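Type III effector XopAI (Xanthomonas citri, PDB 6K93) is a type III effector with a mono-ADP-ribosyltransferase fold that probably binds arginine-containing peptides. Local coordinates at residues A[100-105]-A[199-204]; A[125-130]-A[176-181]; A[165-170]-A[207-212]; A[184-189]-A[195-200]. One frame throughout, in Å; residues are numbered along the deposited sequence.

Contact 1 of 4, residues A[100-105]-A[199-204]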
loop_
_atom_site.group_PDB
_atom_site.type_symbol
_atom_site.label_atom_id
_atom_site.label_comp_id
_atom_site.label_asym_id
_atom_site.label_seq_id
_atom_site.Cartn_x
_atom_site.Cartn_y
_atom_site.Cartn_z
ATOM N N LYS A 100 6.128 -14.377 6.341
ATOM C CA LYS A 100 7.152 -14.151 7.357
ATOM C C LYS A 100 8.429 -13.612 6.726
ATOM O O LYS A 100 9.007 -12.635 7.223
ATOM C CB LYS A 100 7.418 -15.455 8.119
ATOM C CG LYS A 100 8.574 -15.375 9.092
ATOM C CD LYS A 100 8.687 -16.661 9.870
ATOM C CE LYS A 100 9.763 -16.588 10.924
ATOM N NZ LYS A 100 9.846 -17.863 11.694
ATOM N N GLN A 101 8.875 -14.221 5.614
ATOM C CA GLN A 101 10.090 -13.751 4.958
ATOM C C GLN A 101 9.926 -12.322 4.436
ATOM O O GLN A 101 10.857 -11.502 4.520
ATOM C CB GLN A 101 10.464 -14.703 3.828
ATOM C CG GLN A 101 11.009 -16.040 4.358
ATOM C CD GLN A 101 11.206 -17.082 3.274
ATOM O OE1 GLN A 101 10.643 -16.975 2.182
ATOM N NE2 GLN A 101 11.999 -18.104 3.575
ATOM N N LEU A 102 8.749 -11.991 3.882
ATOM C CA LEU A 102 8.548 -10.626 3.408
ATOM C C LEU A 102 8.600 -9.627 4.562
ATOM O O LEU A 102 9.248 -8.576 4.458
ATOM C CB LEU A 102 7.229 -10.516 2.652
ATOM C CG LEU A 102 6.947 -9.124 2.092
ATOM C CD1 LEU A 102 8.095 -8.577 1.256
ATOM C CD2 LEU A 102 5.682 -9.177 1.246
ATOM N N TRP A 103 7.931 -9.931 5.671
ATOM C CA TRP A 103 7.946 -9.003 6.801
ATOM C C TRP A 103 9.365 -8.812 7.335
ATOM O O TRP A 103 9.759 -7.692 7.667
ATOM C CB TRP A 103 7.004 -9.499 7.902
ATOM C CG TRP A 103 7.017 -8.644 9.132
ATOM C CD1 TRP A 103 7.344 -9.041 10.393
ATOM C CD2 TRP A 103 6.709 -7.249 9.208
ATOM N NE1 TRP A 103 7.243 -7.986 11.258
ATOM C CE2 TRP A 103 6.866 -6.867 10.558
ATOM C CE3 TRP A 103 6.325 -6.293 8.268
ATOM C CZ2 TRP A 103 6.645 -5.570 10.993
ATOM C CZ3 TRP A 103 6.105 -4.997 8.709
ATOM C CH2 TRP A 103 6.267 -4.655 10.048
ATOM N N GLN A 104 10.160 -9.883 7.402
ATOM C CA GLN A 104 11.562 -9.752 7.811
ATOM C C GLN A 104 12.321 -8.835 6.853
ATOM O O GLN A 104 13.124 -7.995 7.281
ATOM C CB GLN A 104 12.220 -11.138 7.881
ATOM C CG GLN A 104 13.624 -11.206 8.495
ATOM C CD GLN A 104 14.159 -12.645 8.541
ATOM O OE1 GLN A 104 13.389 -13.607 8.468
ATOM N NE2 GLN A 104 15.471 -12.790 8.652
ATOM N N ARG A 105 12.068 -8.979 5.554
ATOM C CA ARG A 105 12.747 -8.163 4.554
ATOM C C ARG A 105 12.338 -6.699 4.659
ATOM O O ARG A 105 13.176 -5.791 4.550
ATOM C CB ARG A 105 12.419 -8.723 3.170
ATOM C CG ARG A 105 12.841 -7.897 1.996
ATOM C CD ARG A 105 12.374 -8.604 0.736
ATOM N NE ARG A 105 12.625 -7.839 -0.484
ATOM C CZ ARG A 105 12.074 -8.134 -1.658
ATOM N NH1 ARG A 105 11.264 -9.185 -1.762
ATOM N NH2 ARG A 105 12.329 -7.394 -2.724
ATOM N N PHE A 199 1.433 -7.911 -4.835
ATOM C CA PHE A 199 1.081 -6.498 -4.804
ATOM C C PHE A 199 1.952 -5.754 -3.787
ATOM O O PHE A 199 2.472 -4.661 -4.052
ATOM C CB PHE A 199 -0.397 -6.335 -4.384
ATOM C CG PHE A 199 -1.385 -6.198 -5.513
ATOM C CD1 PHE A 199 -1.688 -7.282 -6.340
ATOM C CD2 PHE A 199 -2.059 -5.021 -5.715
ATOM C CE1 PHE A 199 -2.628 -7.163 -7.373
ATOM C CE2 PHE A 199 -2.992 -4.886 -6.741
ATOM C CZ PHE A 199 -3.282 -5.950 -7.560
ATOM N N ALA A 200 2.082 -6.321 -2.583
ATOM C CA ALA A 200 2.765 -5.628 -1.493
ATOM C C ALA A 200 4.194 -5.272 -1.869
ATOM O O ALA A 200 4.665 -4.167 -1.568
ATOM C CB ALA A 200 2.726 -6.494 -0.232
ATOM N N LYS A 201 4.914 -6.195 -2.518
ATOM C CA LYS A 201 6.316 -5.932 -2.822
ATOM C C LYS A 201 6.464 -4.716 -3.718
ATOM O O LYS A 201 7.375 -3.910 -3.535
ATOM C CB LYS A 201 6.945 -7.166 -3.475
ATOM C CG LYS A 201 6.958 -8.359 -2.550
ATOM C CD LYS A 201 7.446 -9.608 -3.240
ATOM C CE LYS A 201 7.291 -10.791 -2.315
ATOM N NZ LYS A 201 7.445 -12.092 -3.046
ATOM N N CYS A 202 5.599 -4.575 -4.701
ATOM C CA CYS A 202 5.720 -3.456 -5.626
ATOM C C CYS A 202 5.227 -2.145 -5.025
ATOM O O CYS A 202 5.813 -1.094 -5.300
ATOM C CB CYS A 202 5.002 -3.787 -6.926
ATOM S SG CYS A 202 5.948 -4.996 -7.896
ATOM N N ILE A 203 4.206 -2.171 -4.172
ATOM C CA ILE A 203 3.801 -0.934 -3.510
ATOM C C ILE A 203 4.888 -0.464 -2.557
ATOM O O ILE A 203 5.241 0.713 -2.528
ATOM C CB ILE A 203 2.465 -1.113 -2.769
ATOM C CG1 ILE A 203 1.325 -1.449 -3.726
ATOM C CG2 ILE A 203 2.142 0.155 -1.975
ATOM C CD1 ILE A 203 0.028 -1.842 -3.012
ATOM N N ILE A 204 5.440 -1.373 -1.755
ATOM C CA ILE A 204 6.487 -0.995 -0.811
ATOM C C ILE A 204 7.689 -0.449 -1.558
ATOM O O ILE A 204 8.269 0.561 -1.164
ATOM C CB ILE A 204 6.876 -2.183 0.087
ATOM C CG1 ILE A 204 5.679 -2.583 0.946
ATOM C CG2 ILE A 204 8.060 -1.832 0.971
ATOM C CD1 ILE A 204 5.880 -3.888 1.702
#
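Leu102 and Lys201 carry most of this contact, the methyl end of the leucine lying against the aliphatic part of the lysine where helices 95-109 and 194-209 run side by side. The two short axes are nearly parallel (9°) but stay 11.7 Å apart, so only side chains bridge them. Leu102 reaches out of its helix because a chi1 of -179° sets CG opposite the backbone N; its two methyls straddle Lys201 CG, which lies 4.0 Å from Leu102 CD1 and 4.1 Å from Leu102 CD2. Leu102 CD2 also approaches the methyl of Ala200, 4.3 Å from Ala200 CB. One helical turn beyond Leu102, Arg105 stretches across the lysine at about a right angle, and its NH1 comes to 4.1 Å from Lys201 CD. The charge of Arg105 is met by Glu119 on helix 117-128, in a salt bridge with NH1; Lys201 packs on the same glutamate. Arg105 NH1 and Lys201 NZ remain 5.0 Å apart. The chemistry is therefore that of apolar packing on the hydrocarbon part of a lysine, while the basic ends of Arg105 and Lys201 gather near Glu119, whose negative charge probably balances them.

Contact 2 of 4, residues A[125-130]-A[176-181]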
loop_
_atom_site.group_PDB
_atom_site.type_symbol
_atom_site.label_atom_id
_atom_site.label_comp_id
_atom_site.label_asym_id
_atom_site.label_seq_id
_atom_site.Cartn_x
_atom_site.Cartn_y
_atom_site.Cartn_z
ATOM N N THR A 125 1.159 -10.649 -13.021
ATOM C CA THR A 125 0.237 -11.778 -12.972
ATOM C C THR A 125 -0.832 -11.570 -11.914
ATOM O O THR A 125 -2.018 -11.813 -12.163
ATOM C CB THR A 125 0.983 -13.067 -12.694
ATOM O OG1 THR A 125 1.832 -13.328 -13.795
ATOM C CG2 THR A 125 0.005 -14.238 -12.511
ATOM N N ALA A 126 -0.441 -11.108 -10.727
ATOM C CA ALA A 126 -1.412 -10.921 -9.655
ATOM C C ALA A 126 -2.510 -9.961 -10.067
ATOM O O ALA A 126 -3.691 -10.208 -9.805
ATOM C CB ALA A 126 -0.716 -10.423 -8.389
ATOM N N LEU A 127 -2.138 -8.838 -10.677
ATOM C CA LEU A 127 -3.146 -7.862 -11.055
ATOM C C LEU A 127 -4.053 -8.410 -12.150
ATOM O O LEU A 127 -5.279 -8.312 -12.052
ATOM C CB LEU A 127 -2.488 -6.559 -11.493
ATOM C CG LEU A 127 -3.474 -5.392 -11.638
ATOM C CD1 LEU A 127 -2.827 -4.065 -11.257
ATOM C CD2 LEU A 127 -4.010 -5.327 -13.075
ATOM N N ILE A 128 -3.471 -9.008 -13.191
ATOM C CA ILE A 128 -4.283 -9.442 -14.319
ATOM C C ILE A 128 -5.213 -10.589 -13.929
ATOM O O ILE A 128 -6.337 -10.678 -14.447
ATOM C CB ILE A 128 -3.363 -9.779 -15.509
ATOM C CG1 ILE A 128 -2.742 -8.484 -16.025
ATOM C CG2 ILE A 128 -4.141 -10.520 -16.598
ATOM C CD1 ILE A 128 -1.667 -8.655 -17.052
ATOM N N THR A 129 -4.794 -11.452 -13.000
ATOM C CA THR A 129 -5.590 -12.616 -12.612
ATOM C C THR A 129 -6.463 -12.375 -11.381
ATOM O O THR A 129 -7.106 -13.316 -10.899
ATOM C CB THR A 129 -4.674 -13.820 -12.331
ATOM O OG1 THR A 129 -3.880 -13.572 -11.169
ATOM C CG2 THR A 129 -3.797 -14.139 -13.513
ATOM N N LEU A 130 -6.487 -11.154 -10.845
ATOM C CA LEU A 130 -7.089 -10.924 -9.539
ATOM C C LEU A 130 -8.574 -11.256 -9.510
ATOM O O LEU A 130 -9.102 -11.657 -8.463
ATOM C CB LEU A 130 -6.881 -9.470 -9.142
ATOM C CG LEU A 130 -7.249 -9.110 -7.695
ATOM C CD1 LEU A 130 -6.342 -9.865 -6.746
ATOM C CD2 LEU A 130 -7.144 -7.633 -7.488
ATOM N N THR A 176 -7.317 1.772 -6.603
ATOM C CA THR A 176 -8.511 1.107 -7.102
ATOM C C THR A 176 -9.048 0.185 -6.002
ATOM O O THR A 176 -8.452 0.036 -4.931
ATOM C CB THR A 176 -8.221 0.320 -8.377
ATOM O OG1 THR A 176 -7.522 -0.899 -8.048
ATOM C CG2 THR A 176 -7.414 1.145 -9.373
ATOM N N ASP A 177 -10.153 -0.511 -6.299
ATOM C CA ASP A 177 -10.714 -1.462 -5.363
ATOM C C ASP A 177 -9.788 -2.650 -5.120
ATOM O O ASP A 177 -10.033 -3.418 -4.182
ATOM C CB ASP A 177 -12.052 -1.963 -5.894
ATOM C CG ASP A 177 -13.120 -0.873 -5.905
ATOM O OD1 ASP A 177 -13.012 0.067 -5.090
ATOM O OD2 ASP A 177 -14.046 -0.950 -6.739
ATOM N N ASP A 178 -8.730 -2.814 -5.922
ATOM C CA ASP A 178 -7.753 -3.871 -5.669
ATOM C C ASP A 178 -7.085 -3.757 -4.306
ATOM O O ASP A 178 -6.468 -4.718 -3.847
ATOM C CB ASP A 178 -6.634 -3.855 -6.731
ATOM C CG ASP A 178 -7.117 -4.214 -8.142
ATOM O OD1 ASP A 178 -8.308 -4.447 -8.333
ATOM O OD2 ASP A 178 -6.256 -4.231 -9.042
ATOM N N TYR A 179 -7.161 -2.601 -3.650
ATOM C CA TYR A 179 -6.438 -2.411 -2.397
ATOM C C TYR A 179 -6.798 -3.438 -1.341
ATOM O O TYR A 179 -5.991 -3.718 -0.444
ATOM C CB TYR A 179 -6.703 -1.017 -1.820
ATOM C CG TYR A 179 -8.039 -0.789 -1.115
ATOM C CD1 TYR A 179 -9.217 -0.689 -1.828
ATOM C CD2 TYR A 179 -8.118 -0.697 0.276
ATOM C CE1 TYR A 179 -10.440 -0.481 -1.200
ATOM C CE2 TYR A 179 -9.332 -0.478 0.913
ATOM C CZ TYR A 179 -10.487 -0.378 0.158
ATOM O OH TYR A 179 -11.724 -0.166 0.765
ATOM N N GLU A 180 -8.006 -3.983 -1.396
ATOM C CA GLU A 180 -8.441 -4.917 -0.358
ATOM C C GLU A 180 -7.592 -6.176 -0.319
ATOM O O GLU A 180 -7.513 -6.809 0.744
ATOM C CB GLU A 180 -9.918 -5.262 -0.566
ATOM C CG GLU A 180 -10.804 -4.062 -0.247
ATOM C CD GLU A 180 -12.169 -4.454 0.262
ATOM O OE1 GLU A 180 -12.995 -4.890 -0.560
ATOM O OE2 GLU A 180 -12.409 -4.307 1.479
ATOM N N VAL A 181 -6.950 -6.543 -1.436
ATOM C CA VAL A 181 -6.137 -7.748 -1.432
ATOM C C VAL A 181 -4.828 -7.539 -0.697
ATOM O O VAL A 181 -4.184 -8.512 -0.290
ATOM C CB VAL A 181 -5.868 -8.252 -2.867
ATOM C CG1 VAL A 181 -4.778 -7.494 -3.566
ATOM C CG2 VAL A 181 -5.553 -9.780 -2.849
#
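Asp178 OD2 forms a salt bridge with Arg139 NH2 of helix 136-156 while two leucines of segment 125-130 press on the same carboxylate. Asp178 stands in an ST turn: its backbone N donates to Thr176 OG1 at 3.1 Å (156° at the hydrogen), just after the end of helix 165-174. Leu130 supplies the closest touch, its CD2 lying 3.5 Å from Asp178 CG. CD2 is also 3.5 Å from Asp178 OD1 and 3.8 Å from Asp178 OD2, so one methyl rests against the whole carboxylate group. Leu127 crosses the aspartate at about a right angle, with CG 4.0 Å from Asp178 OD2. The other methyl of Leu130 turns to Val181: CD1 and Val181 CG2 are 4.0 Å apart, the two side chains passing in opposite directions. A chi1 of -170° holds Leu130 CG anti to the backbone N and extends it toward both partners. Arg139 ties the two segments together, since its NE also hydrogen-bonds Leu127 O; this pairing would be expected to stabilise the charged form of the buried Asp178. In segment 125-130, Thr125 O takes two bonds from one residue, Thr129 N at 2.9 Å and Thr129 OG1 at 2.7 Å, the hydroxyl approaching from above the carbonyl plane.

Contact 3 of 4, residues A[165-170]-A[207-212]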
loop_
_atom_site.group_PDB
_atom_site.type_symbol
_atom_site.label_atom_id
_atom_site.label_comp_id
_atom_site.label_asym_id
_atom_site.label_seq_id
_atom_site.Cartn_x
_atom_site.Cartn_y
_atom_site.Cartn_z
ATOM N N THR A 165 8.547 1.033 -13.742
ATOM C CA THR A 165 7.203 1.368 -14.192
ATOM C C THR A 165 6.156 0.562 -13.442
ATOM O O THR A 165 5.097 1.097 -13.091
ATOM C CB THR A 165 7.085 1.135 -15.693
ATOM O OG1 THR A 165 8.129 1.852 -16.350
ATOM C CG2 THR A 165 5.757 1.601 -16.225
ATOM N N GLU A 166 6.421 -0.735 -13.205
ATOM C CA GLU A 166 5.447 -1.557 -12.507
ATOM C C GLU A 166 5.265 -1.118 -11.054
ATOM O O GLU A 166 4.196 -1.311 -10.478
ATOM C CB GLU A 166 5.877 -3.019 -12.533
ATOM C CG GLU A 166 5.960 -3.623 -13.921
ATOM C CD GLU A 166 7.320 -3.435 -14.584
ATOM O OE1 GLU A 166 8.149 -2.629 -14.136
ATOM O OE2 GLU A 166 7.559 -4.157 -15.587
ATOM N N ASP A 167 6.287 -0.551 -10.421
ATOM C CA ASP A 167 6.104 -0.031 -9.070
ATOM C C ASP A 167 5.135 1.149 -9.077
ATOM O O ASP A 167 4.284 1.263 -8.189
ATOM C CB ASP A 167 7.441 0.396 -8.477
ATOM C CG ASP A 167 8.327 -0.766 -8.086
ATOM O OD1 ASP A 167 7.906 -1.960 -8.084
ATOM O OD2 ASP A 167 9.508 -0.480 -7.765
ATOM N N LEU A 168 5.261 2.046 -10.062
ATOM C CA LEU A 168 4.292 3.127 -10.188
ATOM C C LEU A 168 2.896 2.598 -10.497
ATOM O O LEU A 168 1.898 3.097 -9.963
ATOM C CB LEU A 168 4.731 4.106 -11.270
ATOM C CG LEU A 168 5.993 4.947 -10.994
ATOM C CD1 LEU A 168 6.318 5.839 -12.185
ATOM C CD2 LEU A 168 5.803 5.783 -9.737
ATOM N N VAL A 169 2.806 1.553 -11.325
ATOM C CA VAL A 169 1.510 0.924 -11.582
ATOM C C VAL A 169 0.899 0.397 -10.285
ATOM O O VAL A 169 -0.308 0.501 -10.063
ATOM C CB VAL A 169 1.649 -0.189 -12.640
ATOM C CG1 VAL A 169 0.372 -1.016 -12.732
ATOM C CG2 VAL A 169 1.993 0.394 -13.995
ATOM N N ALA A 170 1.728 -0.139 -9.395
ATOM C CA ALA A 170 1.233 -0.612 -8.108
ATOM C C ALA A 170 0.585 0.508 -7.305
ATOM O O ALA A 170 -0.412 0.274 -6.612
ATOM C CB ALA A 170 2.377 -1.271 -7.309
ATOM N N LEU A 207 6.970 3.069 -2.722
ATOM C CA LEU A 207 6.958 4.066 -1.658
ATOM C C LEU A 207 8.355 4.410 -1.186
ATOM O O LEU A 207 8.619 5.572 -0.830
ATOM C CB LEU A 207 6.092 3.592 -0.501
ATOM C CG LEU A 207 4.589 3.508 -0.843
ATOM C CD1 LEU A 207 3.853 2.756 0.256
ATOM C CD2 LEU A 207 3.981 4.886 -1.018
ATOM N N HIS A 208 9.267 3.445 -1.186
ATOM C CA HIS A 208 10.616 3.722 -0.731
ATOM C C HIS A 208 11.534 4.204 -1.840
ATOM O O HIS A 208 12.634 4.680 -1.542
ATOM C CB HIS A 208 11.206 2.474 -0.067
ATOM C CG HIS A 208 10.646 2.202 1.291
ATOM N ND1 HIS A 208 10.667 3.144 2.300
ATOM C CD2 HIS A 208 10.033 1.109 1.810
ATOM C CE1 HIS A 208 10.105 2.638 3.381
ATOM N NE2 HIS A 208 9.716 1.405 3.111
ATOM N N SER A 209 11.112 4.125 -3.100
ATOM C CA SER A 209 11.947 4.609 -4.182
ATOM C C SER A 209 11.516 5.982 -4.687
ATOM O O SER A 209 12.331 6.661 -5.324
ATOM C CB SER A 209 11.974 3.600 -5.328
ATOM O OG SER A 209 10.724 3.330 -5.857
ATOM N N LEU A 210 10.287 6.432 -4.388
ATOM C CA LEU A 210 9.884 7.786 -4.757
ATOM C C LEU A 210 10.884 8.785 -4.189
ATOM O O LEU A 210 11.316 8.638 -3.039
ATOM C CB LEU A 210 8.495 8.135 -4.220
ATOM C CG LEU A 210 7.313 7.598 -5.030
ATOM C CD1 LEU A 210 6.010 7.813 -4.308
ATOM C CD2 LEU A 210 7.251 8.198 -6.446
ATOM N N PRO A 211 11.257 9.817 -4.939
ATOM C CA PRO A 211 12.196 10.802 -4.394
ATOM C C PRO A 211 11.582 11.607 -3.255
ATOM O O PRO A 211 10.359 11.659 -3.064
ATOM C CB PRO A 211 12.548 11.687 -5.591
ATOM C CG PRO A 211 11.519 11.408 -6.637
ATOM C CD PRO A 211 10.921 10.048 -6.356
ATOM N N GLU A 212 12.476 12.253 -2.495
ATOM C CA GLU A 212 12.076 12.872 -1.237
ATOM C C GLU A 212 11.105 14.029 -1.433
ATOM O O GLU A 212 10.338 14.350 -0.514
ATOM C CB GLU A 212 13.322 13.330 -0.472
ATOM C CG GLU A 212 13.070 14.132 0.800
ATOM C CD GLU A 212 12.278 13.402 1.875
ATOM O OE1 GLU A 212 11.983 12.193 1.753
ATOM O OE2 GLU A 212 11.954 14.063 2.879
HETATM O O HOH W 1 10.740 1.916 -8.271
#
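Asp167 and Ser209 meet through a shared water in a small, buried contact that joins the first turns of helix 165-174 to the C-terminal end of helix 194-209. The water donates to both side chains, at 2.7 Å from Asp167 OD2 and 2.8 Å from Ser209 OG. The OD2-water-OG angle is about 106°, close to tetrahedral, as expected for one molecule spending its two hydrogens on two acceptors. The polar atoms themselves do not touch: Asp167 OD2 and Ser209 OG are 4.4 Å apart. Each end of the bridge is anchored by further bonds. Asp167 OD2 is also bonded to Ser205 OG and Asp167 OD1 to Ser115 OG, so hydroxyls engage both carboxylate oxygens. Ser209 OG in turn binds Ser205 O, one helical turn earlier, so that Ser205 serves the two sides of the bridge with different atoms. Beside this polar link the leucines make a light apolar touch, Leu168 CD2 lying 4.3 Å from Leu210 CD2. In Leu210 CG is anti to the carbonyl carbon (chi1 -80°), and the methyl end comes nearer to Leu168 than the start of the side chain does. Leu210 is also where helix 194-209 gives way: its psi of 139° turns the chain into extended geometry just before Pro211. A proline soon after the last helical residue is a common way for a helix to end; here that C-terminus is linked by a water to the first turn of a neighbouring helix.

Contact 4 of 4, residues A[184-189]-A[195-200]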
loop_
_atom_site.group_PDB
_atom_site.type_symbol
_atom_site.label_atom_id
_atom_site.label_comp_id
_atom_site.label_asym_id
_atom_site.label_seq_id
_atom_site.Cartn_x
_atom_site.Cartn_y
_atom_site.Cartn_z
ATOM N N ASP A 184 -3.908 -5.375 4.236
ATOM C CA ASP A 184 -3.654 -6.061 5.500
ATOM C C ASP A 184 -2.807 -7.321 5.346
ATOM O O ASP A 184 -2.693 -8.085 6.317
ATOM C CB ASP A 184 -4.964 -6.477 6.179
ATOM C CG ASP A 184 -5.724 -5.323 6.832
ATOM O OD1 ASP A 184 -5.241 -4.206 6.793
ATOM O OD2 ASP A 184 -6.810 -5.567 7.389
ATOM N N VAL A 185 -2.192 -7.543 4.181
ATOM C CA VAL A 185 -1.603 -8.854 3.912
ATOM C C VAL A 185 -0.416 -9.161 4.818
ATOM O O VAL A 185 -0.112 -10.343 5.030
ATOM C CB VAL A 185 -1.212 -8.967 2.426
ATOM C CG1 VAL A 185 0.013 -8.116 2.086
ATOM C CG2 VAL A 185 -0.992 -10.463 2.027
ATOM N N LEU A 186 0.257 -8.153 5.389
ATOM C CA LEU A 186 1.352 -8.404 6.320
ATOM C C LEU A 186 0.930 -8.309 7.785
ATOM O O LEU A 186 1.784 -8.442 8.665
ATOM C CB LEU A 186 2.518 -7.439 6.048
ATOM C CG LEU A 186 3.206 -7.644 4.716
ATOM C CD1 LEU A 186 4.306 -6.621 4.465
ATOM C CD2 LEU A 186 3.782 -9.063 4.604
ATOM N N GLU A 187 -0.354 -8.094 8.070
ATOM C CA GLU A 187 -0.823 -8.147 9.446
ATOM C C GLU A 187 -0.580 -9.535 10.014
ATOM O O GLU A 187 -0.703 -10.538 9.316
ATOM C CB GLU A 187 -2.309 -7.820 9.516
ATOM C CG GLU A 187 -2.647 -6.351 9.283
ATOM C CD GLU A 187 -2.572 -5.563 10.555
ATOM O OE1 GLU A 187 -1.447 -5.347 11.036
ATOM O OE2 GLU A 187 -3.621 -5.176 11.114
ATOM N N LYS A 188 -0.272 -9.590 11.307
ATOM C CA LYS A 188 0.102 -10.868 11.913
ATOM C C LYS A 188 -0.988 -11.920 11.731
ATOM O O LYS A 188 -0.691 -13.089 11.435
ATOM C CB LYS A 188 0.411 -10.670 13.400
ATOM C CG LYS A 188 0.978 -11.901 14.098
ATOM C CD LYS A 188 2.508 -11.875 14.095
ATOM C CE LYS A 188 3.080 -13.283 13.981
ATOM N NZ LYS A 188 4.570 -13.317 13.994
ATOM N N GLU A 189 -2.249 -11.540 11.932
ATOM C CA GLU A 189 -3.355 -12.488 11.924
ATOM C C GLU A 189 -4.036 -12.627 10.569
ATOM O O GLU A 189 -4.992 -13.405 10.451
ATOM C CB GLU A 189 -4.409 -12.076 12.960
ATOM C CG GLU A 189 -4.199 -12.683 14.335
ATOM C CD GLU A 189 -4.904 -11.902 15.434
ATOM O OE1 GLU A 189 -6.111 -11.598 15.282
ATOM O OE2 GLU A 189 -4.252 -11.595 16.453
ATOM N N HIS A 195 -1.506 -13.281 -4.335
ATOM C CA HIS A 195 -1.784 -12.013 -5.008
ATOM C C HIS A 195 -1.428 -10.825 -4.118
ATOM O O HIS A 195 -0.810 -9.843 -4.562
ATOM C CB HIS A 195 -3.246 -11.934 -5.405
ATOM C CG HIS A 195 -3.617 -12.919 -6.457
ATOM N ND1 HIS A 195 -3.628 -14.276 -6.221
ATOM C CD2 HIS A 195 -3.966 -12.751 -7.756
ATOM C CE1 HIS A 195 -3.961 -14.896 -7.341
ATOM N NE2 HIS A 195 -4.185 -13.993 -8.281
ATOM N N GLY A 196 -1.843 -10.884 -2.859
ATOM C CA GLY A 196 -1.551 -9.805 -1.936
ATOM C C GLY A 196 -0.065 -9.610 -1.718
ATOM O O GLY A 196 0.417 -8.482 -1.661
ATOM N N LEU A 197 0.675 -10.704 -1.556
ATOM C CA LEU A 197 2.112 -10.579 -1.324
ATOM C C LEU A 197 2.810 -9.971 -2.533
ATOM O O LEU A 197 3.720 -9.150 -2.390
ATOM C CB LEU A 197 2.717 -11.947 -0.979
ATOM C CG LEU A 197 2.244 -12.520 0.349
ATOM C CD1 LEU A 197 2.688 -13.967 0.450
ATOM C CD2 LEU A 197 2.741 -11.719 1.535
ATOM N N ALA A 198 2.390 -10.352 -3.741
ATOM C CA ALA A 198 2.986 -9.802 -4.949
ATOM C C ALA A 198 2.682 -8.312 -5.079
ATOM O O ALA A 198 3.566 -7.521 -5.400
ATOM C CB ALA A 198 2.470 -10.573 -6.173
ATOM N N PHE A 199 1.433 -7.911 -4.835
ATOM C CA PHE A 199 1.081 -6.498 -4.804
ATOM C C PHE A 199 1.952 -5.754 -3.787
ATOM O O PHE A 199 2.472 -4.661 -4.052
ATOM C CB PHE A 199 -0.397 -6.335 -4.384
ATOM C CG PHE A 199 -1.385 -6.198 -5.513
ATOM C CD1 PHE A 199 -1.688 -7.282 -6.340
ATOM C CD2 PHE A 199 -2.059 -5.021 -5.715
ATOM C CE1 PHE A 199 -2.628 -7.163 -7.373
ATOM C CE2 PHE A 199 -2.992 -4.886 -6.741
ATOM C CZ PHE A 199 -3.282 -5.950 -7.560
ATOM N N ALA A 200 2.082 -6.321 -2.583
ATOM C CA ALA A 200 2.765 -5.628 -1.493
ATOM C C ALA A 200 4.194 -5.272 -1.869
ATOM O O ALA A 200 4.665 -4.167 -1.568
ATOM C CB ALA A 200 2.726 -6.494 -0.232
#
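A chi1 of 72° turns both methyls of Val185 onto helix 194-209, with CG2 anti to the backbone N and CG1 between that N and the carbonyl carbon. Leu186 has CG anti to its own carbonyl carbon (chi1 -66°), which swings its methyl end toward the same helix although the side chain does not start out in that direction. The two residues occupy the middle positions of a type I beta turn from Asp184 to Glu187, closed by Glu187 N to Asp184 O at 2.9 Å. Val185 sits over Gly196, a residue with no side chain to hold the turn off, and Val185 CA lies 5.9 Å from Gly196 CA. Val185 CG1 lies 3.8 Å from Gly196 O and, one turn along the helix, 3.9 Å from Ala200 CB. Gly196 O already accepts Ala200 N in the regular helical pattern, so the methyl rests beside a carbonyl whose hydrogen bond is made. Val185 CG2 faces the other way along the helix, 4.0 Å from Leu197 CD2. That same leucine methyl meets the second turn residue, with Leu186 CD2 to Leu197 CD2 at 4.2 Å, the two side chains crossing at a slant. Outside the pair, Leu186 O accepts from Arg244 NE, and Leu186 and Leu197 both pack on Leu102 of helix 95-109. Two central residues of a type I beta turn thus pack on Gly196, Leu197 and Ala200, a buried side of helix 194-209 within the mono-ADP-ribosyltransferase fold.

Overall arrangement
Helix 194-209 is the common element of contacts 1, 3 and 4, and it reaches contact 2 through Phe199 and His195. Contacts 1 and 4 are the nearest pair, their centres about 7 Å apart; Leu102 CD2 lies 3.9 Å from both Leu186 CD2 and Leu197 CD2, giving one continuous leucine cluster. Contact 2 adjoins contact 4 by a probable hydrogen bond, Thr129 OG1 to His195 NE2 at 2.9 Å, and contact 1 by Phe199 CZ, 3.7 Å from Asp178 OD2. Contact 3 meets contact 1 where Cys202 CB is 3.7 Å from Ala170 CB, but does not touch contacts 2 or 4, whose centres are about 17 and 18 Å away.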